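Proto-oncogene tyrosine-protein kinase receptor Ret (Danio rerio, PDB 7AMK) is a receptor tyrosine kinase whose calcium-binding, cadherin-like extracellular domains probably recognise GDNF bound to its co-receptor GFR alpha 1, starting signalling across the membrane. Local coordinates at residues I140-E145 and D194-E199; R301-I306 and G312-Y317. The protein carries 4 engineered substitutions. One frame throughout, in Å; residues are numbered along the deposited sequence.

Interaction 1: residues I140-E145 and D194-E199; sequences ITENRE and DREEKE. With CA (calcium ion), chain L; CA (calcium ion), chain M.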
loop_
_atom_site.group_PDB
_atom_site.type_symbol
_atom_site.label_atom_id
_atom_site.label_comp_id
_atom_site.label_asym_id
_atom_site.label_seq_id
_atom_site.Cartn_x
_atom_site.Cartn_y
_atom_site.Cartn_z
ATOM N N ILE A 140 -8.687 15.344 38.964
ATOM C CA ILE A 140 -9.606 14.331 39.449
ATOM C C ILE A 140 -9.998 13.469 38.255
ATOM O O ILE A 140 -9.813 13.848 37.098
ATOM C CB ILE A 140 -10.845 14.949 40.116
ATOM C CG1 ILE A 140 -11.476 15.951 39.154
ATOM C CG2 ILE A 140 -10.471 15.700 41.353
ATOM C CD1 ILE A 140 -12.774 16.519 39.645
ATOM N N THR A 141 -10.559 12.309 38.544
ATOM C CA THR A 141 -11.060 11.448 37.489
ATOM C C THR A 141 -12.562 11.653 37.352
ATOM O O THR A 141 -13.249 11.960 38.326
ATOM C CB THR A 141 -10.735 9.980 37.766
ATOM O OG1 THR A 141 -9.322 9.844 37.915
ATOM C CG2 THR A 141 -11.200 9.070 36.594
ATOM N N GLU A 142 -13.055 11.517 36.122
ATOM C CA GLU A 142 -14.487 11.634 35.868
ATOM C C GLU A 142 -15.252 10.554 36.648
ATOM O O GLU A 142 -14.679 9.573 37.134
ATOM C CB GLU A 142 -14.747 11.537 34.358
ATOM C CG GLU A 142 -14.363 10.197 33.762
ATOM C CD GLU A 142 -14.919 9.958 32.372
ATOM O OE1 GLU A 142 -15.857 10.660 31.936
ATOM O OE2 GLU A 142 -14.389 9.046 31.713
ATOM N N ASN A 143 -16.558 10.773 36.812
ATOM C CA ASN A 143 -17.482 9.772 37.401
ATOM C C ASN A 143 -17.087 9.364 38.822
ATOM O O ASN A 143 -17.178 8.191 39.193
ATOM C CB ASN A 143 -17.588 8.514 36.536
ATOM C CG ASN A 143 -17.964 8.810 35.108
ATOM O OD1 ASN A 143 -18.681 9.763 34.827
ATOM N ND2 ASN A 143 -17.467 7.991 34.187
ATOM N N ARG A 144 -16.648 10.325 39.628
ATOM C CA ARG A 144 -16.173 10.046 40.975
ATOM C C ARG A 144 -16.923 10.891 41.993
ATOM O O ARG A 144 -17.465 11.953 41.675
ATOM C CB ARG A 144 -14.668 10.323 41.128
ATOM C CG ARG A 144 -13.772 9.370 40.410
ATOM C CD ARG A 144 -13.880 7.985 40.993
ATOM N NE ARG A 144 -12.888 7.100 40.388
ATOM C CZ ARG A 144 -13.096 6.393 39.287
ATOM N NH1 ARG A 144 -14.254 6.431 38.656
ATOM N NH2 ARG A 144 -12.119 5.625 38.810
ATOM N N GLU A 145 -16.856 10.432 43.238
ATOM C CA GLU A 145 -17.550 11.055 44.355
ATOM C C GLU A 145 -17.001 12.454 44.661
ATOM O O GLU A 145 -15.784 12.635 44.809
ATOM C CB GLU A 145 -17.419 10.161 45.594
ATOM C CG GLU A 145 -17.439 10.904 46.935
ATOM C CD GLU A 145 -18.292 10.188 47.987
ATOM O OE1 GLU A 145 -19.325 9.596 47.604
ATOM O OE2 GLU A 145 -17.944 10.225 49.190
ATOM N N ASP A 194 -17.702 14.807 33.798
ATOM C CA ASP A 194 -17.700 13.970 32.601
ATOM C C ASP A 194 -16.543 14.427 31.730
ATOM O O ASP A 194 -16.569 15.533 31.166
ATOM C CB ASP A 194 -19.053 14.051 31.872
ATOM C CG ASP A 194 -19.111 13.194 30.578
ATOM O OD1 ASP A 194 -18.197 12.380 30.324
ATOM O OD2 ASP A 194 -20.076 13.353 29.797
ATOM N N ARG A 195 -15.498 13.600 31.655
ATOM C CA ARG A 195 -14.341 13.959 30.850
ATOM C C ARG A 195 -14.772 14.263 29.414
ATOM O O ARG A 195 -14.228 15.166 28.771
ATOM C CB ARG A 195 -13.302 12.835 30.899
ATOM C CG ARG A 195 -11.897 13.215 30.390
ATOM C CD ARG A 195 -11.810 13.427 28.876
ATOM N NE ARG A 195 -12.224 12.250 28.126
ATOM C CZ ARG A 195 -12.114 12.084 26.810
ATOM N NH1 ARG A 195 -11.559 12.996 26.029
ATOM N NH2 ARG A 195 -12.580 10.969 26.261
ATOM N N GLU A 196 -15.779 13.546 28.910
ATOM C CA GLU A 196 -16.246 13.745 27.542
ATOM C C GLU A 196 -16.970 15.072 27.354
ATOM O O GLU A 196 -17.122 15.532 26.221
ATOM C CB GLU A 196 -17.167 12.595 27.108
ATOM C CG GLU A 196 -16.432 11.352 26.567
ATOM C CD GLU A 196 -15.809 10.466 27.671
ATOM O OE1 GLU A 196 -16.417 10.348 28.762
ATOM O OE2 GLU A 196 -14.725 9.876 27.435
ATOM N N GLU A 197 -17.445 15.690 28.418
ATOM C CA GLU A 197 -18.003 17.024 28.259
ATOM C C GLU A 197 -16.920 18.079 28.384
ATOM O O GLU A 197 -16.894 19.026 27.588
ATOM C CB GLU A 197 -19.103 17.284 29.293
ATOM N N LYS A 198 -16.007 17.910 29.344
ATOM C CA LYS A 198 -14.976 18.905 29.589
ATOM C C LYS A 198 -13.775 18.235 30.249
ATOM O O LYS A 198 -13.942 17.520 31.241
ATOM C CB LYS A 198 -15.542 20.026 30.472
ATOM C CG LYS A 198 -15.036 21.420 30.078
ATOM C CD LYS A 198 -15.504 22.484 31.071
ATOM C CE LYS A 198 -15.086 23.873 30.607
ATOM N NZ LYS A 198 -15.433 24.919 31.604
ATOM N N GLU A 199 -12.575 18.460 29.698
ATOM C CA GLU A 199 -11.343 17.839 30.178
ATOM C C GLU A 199 -10.523 18.746 31.086
ATOM O O GLU A 199 -9.566 18.262 31.692
ATOM C CB GLU A 199 -10.436 17.406 29.001
ATOM C CG GLU A 199 -11.146 16.643 27.844
ATOM C CD GLU A 199 -10.163 16.048 26.839
ATOM O OE1 GLU A 199 -9.102 15.529 27.270
ATOM O OE2 GLU A 199 -10.453 16.104 25.614
HETATM CA CA CA L . -17.680 10.185 30.662
HETATM CA CA CA M . -14.464 8.310 29.451
HETATM O O HOH W 1 -19.444 9.584 29.251
HETATM O O HOH W 2 -18.968 10.445 32.583
#
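Glu142 reaches across to Asp194, Arg195 and Glu196 at a cadherin-type calcium site, where acidic residues of two loops at one pole of a cadherin-like domain share calcium ions with acidic residues following its last strand, 215-227. The tight part is the carboxylate of Glu142, which bridges two calcium ions: OE1 binds the chain L ion at 2.3 Å and OE2 the chain M ion at 2.4 Å. Glu196 spans the same pair with its own two oxygens, while Asp194 OD1 adds a ligand to the first ion alone. Three carboxylate oxygens from these two segments thus crowd round one cation, Glu142 OE1 and Glu196 OE1 only 3.2 Å apart, a closeness the calcium charge probably pays for. Asp231 supplies the first ion's remaining protein ligand and also belongs to the shell of the second, with Asp228, Asp265 and the backbone O of Glu229.

Glu142 CG sits between the backbone N and the carbonyl carbon (chi1 64°), and the extended chain beyond it carries the carboxylate over to the 194-199 turn. There the backbone N of Arg195 gives OE1 a hydrogen bond from well above the carboxylate plane. The loose side is the wet one: two waters finish the chain L shell beside Asp194. Within the turn, Asp194 OD1 also accepts from the backbone N of Glu196 at 3.0 Å, closing an Asx turn.

Interaction 2: residues R301-I306 and G312-Y317; sequences REEKAI and GTVHEY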
loop_
_atom_site.group_PDB
_atom_site.type_symbol
_atom_site.label_atom_id
_atom_site.label_comp_id
_atom_site.label_asym_id
_atom_site.label_seq_id
_atom_site.Cartn_x
_atom_site.Cartn_y
_atom_site.Cartn_z
ATOM N N ARG A 301 -5.596 5.087 16.821
ATOM C CA ARG A 301 -4.944 6.377 16.915
ATOM C C ARG A 301 -5.926 7.301 17.602
ATOM O O ARG A 301 -7.131 7.061 17.597
ATOM C CB ARG A 301 -4.535 6.921 15.534
ATOM C CG ARG A 301 -5.726 7.103 14.591
ATOM C CD ARG A 301 -5.319 7.518 13.163
ATOM N NE ARG A 301 -6.474 7.961 12.380
ATOM C CZ ARG A 301 -7.113 7.224 11.478
ATOM N NH1 ARG A 301 -6.737 5.987 11.202
ATOM N NH2 ARG A 301 -8.153 7.745 10.833
ATOM N N GLU A 302 -5.412 8.350 18.203
ATOM C CA GLU A 302 -6.290 9.329 18.801
ATOM C C GLU A 302 -6.855 10.237 17.715
ATOM O O GLU A 302 -6.132 10.651 16.802
ATOM C CB GLU A 302 -5.527 10.148 19.841
ATOM C CG GLU A 302 -6.205 11.445 20.241
ATOM C CD GLU A 302 -5.636 11.993 21.544
ATOM O OE1 GLU A 302 -5.772 11.311 22.593
ATOM O OE2 GLU A 302 -5.030 13.092 21.518
ATOM N N GLU A 303 -8.144 10.559 17.821
ATOM C CA GLU A 303 -8.704 11.638 17.016
ATOM C C GLU A 303 -9.630 12.483 17.880
ATOM O O GLU A 303 -10.048 12.056 18.955
ATOM C CB GLU A 303 -9.429 11.087 15.796
ATOM C CG GLU A 303 -8.857 11.642 14.506
ATOM C CD GLU A 303 -9.223 10.799 13.321
ATOM O OE1 GLU A 303 -8.570 9.748 13.116
ATOM O OE2 GLU A 303 -10.170 11.191 12.603
ATOM N N LYS A 304 -9.947 13.705 17.416
ATOM C CA LYS A 304 -10.942 14.497 18.148
ATOM C C LYS A 304 -11.966 15.216 17.271
ATOM O O LYS A 304 -13.129 15.306 17.678
ATOM C CB LYS A 304 -10.261 15.526 19.095
ATOM C CG LYS A 304 -9.816 16.828 18.461
ATOM C CD LYS A 304 -9.048 17.715 19.449
ATOM C CE LYS A 304 -9.124 19.164 18.990
ATOM N NZ LYS A 304 -7.985 20.040 19.427
ATOM N N ALA A 305 -11.598 15.677 16.070
ATOM C CA ALA A 305 -12.514 16.422 15.209
ATOM C C ALA A 305 -13.796 15.642 14.928
ATOM O O ALA A 305 -14.903 16.191 15.017
ATOM C CB ALA A 305 -11.803 16.783 13.901
ATOM N N ILE A 306 -13.673 14.365 14.569
ATOM C CA ILE A 306 -14.866 13.586 14.274
ATOM C C ILE A 306 -15.738 13.347 15.505
ATOM O O ILE A 306 -16.894 12.949 15.353
ATOM C CB ILE A 306 -14.478 12.239 13.641
ATOM C CG1 ILE A 306 -13.621 11.425 14.608
ATOM C CG2 ILE A 306 -13.742 12.468 12.349
ATOM C CD1 ILE A 306 -13.075 10.146 13.995
ATOM N N GLY A 312 -10.947 11.171 21.426
ATOM C CA GLY A 312 -11.287 9.771 21.586
ATOM C C GLY A 312 -10.325 8.909 20.789
ATOM O O GLY A 312 -9.218 9.355 20.442
ATOM N N THR A 313 -10.741 7.678 20.485
ATOM C CA THR A 313 -9.904 6.696 19.808
ATOM C C THR A 313 -10.613 6.187 18.561
ATOM O O THR A 313 -11.814 5.881 18.589
ATOM C CB THR A 313 -9.568 5.516 20.753
ATOM O OG1 THR A 313 -9.052 6.033 21.992
ATOM C CG2 THR A 313 -8.535 4.565 20.133
ATOM N N VAL A 314 -9.860 6.109 17.471
ATOM C CA VAL A 314 -10.299 5.508 16.217
ATOM C C VAL A 314 -9.525 4.209 16.027
ATOM O O VAL A 314 -8.285 4.212 16.042
ATOM C CB VAL A 314 -10.081 6.461 15.032
ATOM C CG1 VAL A 314 -10.492 5.803 13.719
ATOM C CG2 VAL A 314 -10.866 7.724 15.237
ATOM N N HIS A 315 -10.247 3.098 15.860
ATOM C CA HIS A 315 -9.623 1.799 15.607
ATOM C C HIS A 315 -9.768 1.404 14.136
ATOM O O HIS A 315 -10.803 1.652 13.516
ATOM C CB HIS A 315 -10.225 0.695 16.493
ATOM C CG HIS A 315 -10.036 0.923 17.957
ATOM N ND1 HIS A 315 -9.022 0.329 18.680
ATOM C CD2 HIS A 315 -10.746 1.668 18.845
ATOM C CE1 HIS A 315 -9.112 0.696 19.947
ATOM N NE2 HIS A 315 -10.145 1.515 20.071
ATOM N N GLU A 316 -8.733 0.772 13.583
ATOM C CA GLU A 316 -8.765 0.236 12.225
ATOM C C GLU A 316 -8.504 -1.260 12.265
ATOM O O GLU A 316 -7.482 -1.705 12.805
ATOM C CB GLU A 316 -7.721 0.887 11.321
ATOM C CG GLU A 316 -7.818 2.384 11.145
ATOM C CD GLU A 316 -6.816 2.887 10.110
ATOM O OE1 GLU A 316 -6.339 2.059 9.302
ATOM O OE2 GLU A 316 -6.505 4.097 10.105
ATOM N N TYR A 317 -9.404 -2.025 11.659
ATOM C CA TYR A 317 -9.274 -3.471 11.549
ATOM C C TYR A 317 -9.136 -3.831 10.075
ATOM O O TYR A 317 -9.996 -3.473 9.261
ATOM C CB TYR A 317 -10.488 -4.167 12.178
ATOM C CG TYR A 317 -10.555 -3.947 13.668
ATOM C CD1 TYR A 317 -9.884 -4.801 14.532
ATOM C CD2 TYR A 317 -11.256 -2.864 14.209
ATOM C CE1 TYR A 317 -9.918 -4.620 15.868
ATOM C CE2 TYR A 317 -11.296 -2.669 15.575
ATOM C CZ TYR A 317 -10.617 -3.554 16.401
ATOM O OH TYR A 317 -10.610 -3.399 17.770
#
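The guanidinium of Arg301 has Val314 CG1 over one face, 4.2 Å above the plane and offset toward the rim, and the carboxylate of Glu316 at its edge. The two flat groups stand nearly perpendicular, their planes 87° apart. They form a salt bridge through NH1 and OE2, but the modelled separation is implausibly short, so its exact geometry is doubtful. Tilted 25° out of the guanidinium plane, Glu303 OE1 accepts a 2.9 Å hydrogen bond from Arg301 NE, and NH2 adds a weak one to the same oxygen. Arg301 stands with CG between its backbone N and carbonyl carbon (chi1 60°), and its chain, extended as far as NE, runs alongside Val314.

Underneath is a beta hairpin of the third cadherin-like domain, strand 294-303 paired antiparallel with strand 312-321. Arg301 and Val314 make one hydrogen-bonded pair, Val314 N to Arg301 O being 2.9 Å and almost straight; Glu303 and Gly312 make the next, with Gly312 N 2.8 Å from Glu303 O. On the face shared by Arg301, Glu303 and Val314, the valine's CG2 takes Ile306 CD1 at 3.5 Å and Glu303 CB at 3.7 Å. Replacing Glu303 with an alanine would probably leave the NE side of the Arg301 guanidinium without its acidic mate and more able to turn, and would uncover part of Val314.

Glu303 OE1 also meets Lys395 of the second subunit in a salt bridge. One carboxylate oxygen therefore serves two cations, Arg301 and that lysine, and its negative charge probably offsets the closeness of these two like charges where the subunits meet.

Interactions 1 and 2 sit in successive cadherin-like domains, on the two sides of the calcium-filled junction between them. Their centres are 20 Å apart and their nearest atoms about 5 Å, with no direct touch. Residues outside both make the connection. Asp265 shares the chain M calcium ion with Glu142 and Glu196, and its backbone O accepts a hydrogen bond from Thr313 of the 312-317 strand. Arg311, in the hairpin turn, forms salt bridges with both Glu199 of interaction 1 and Glu302 of interaction 2. The metal-ligating turn and the hairpin are thus tied through a shared ligand residue and a shared arginine, consistent with calcium fixing how the two domains are set.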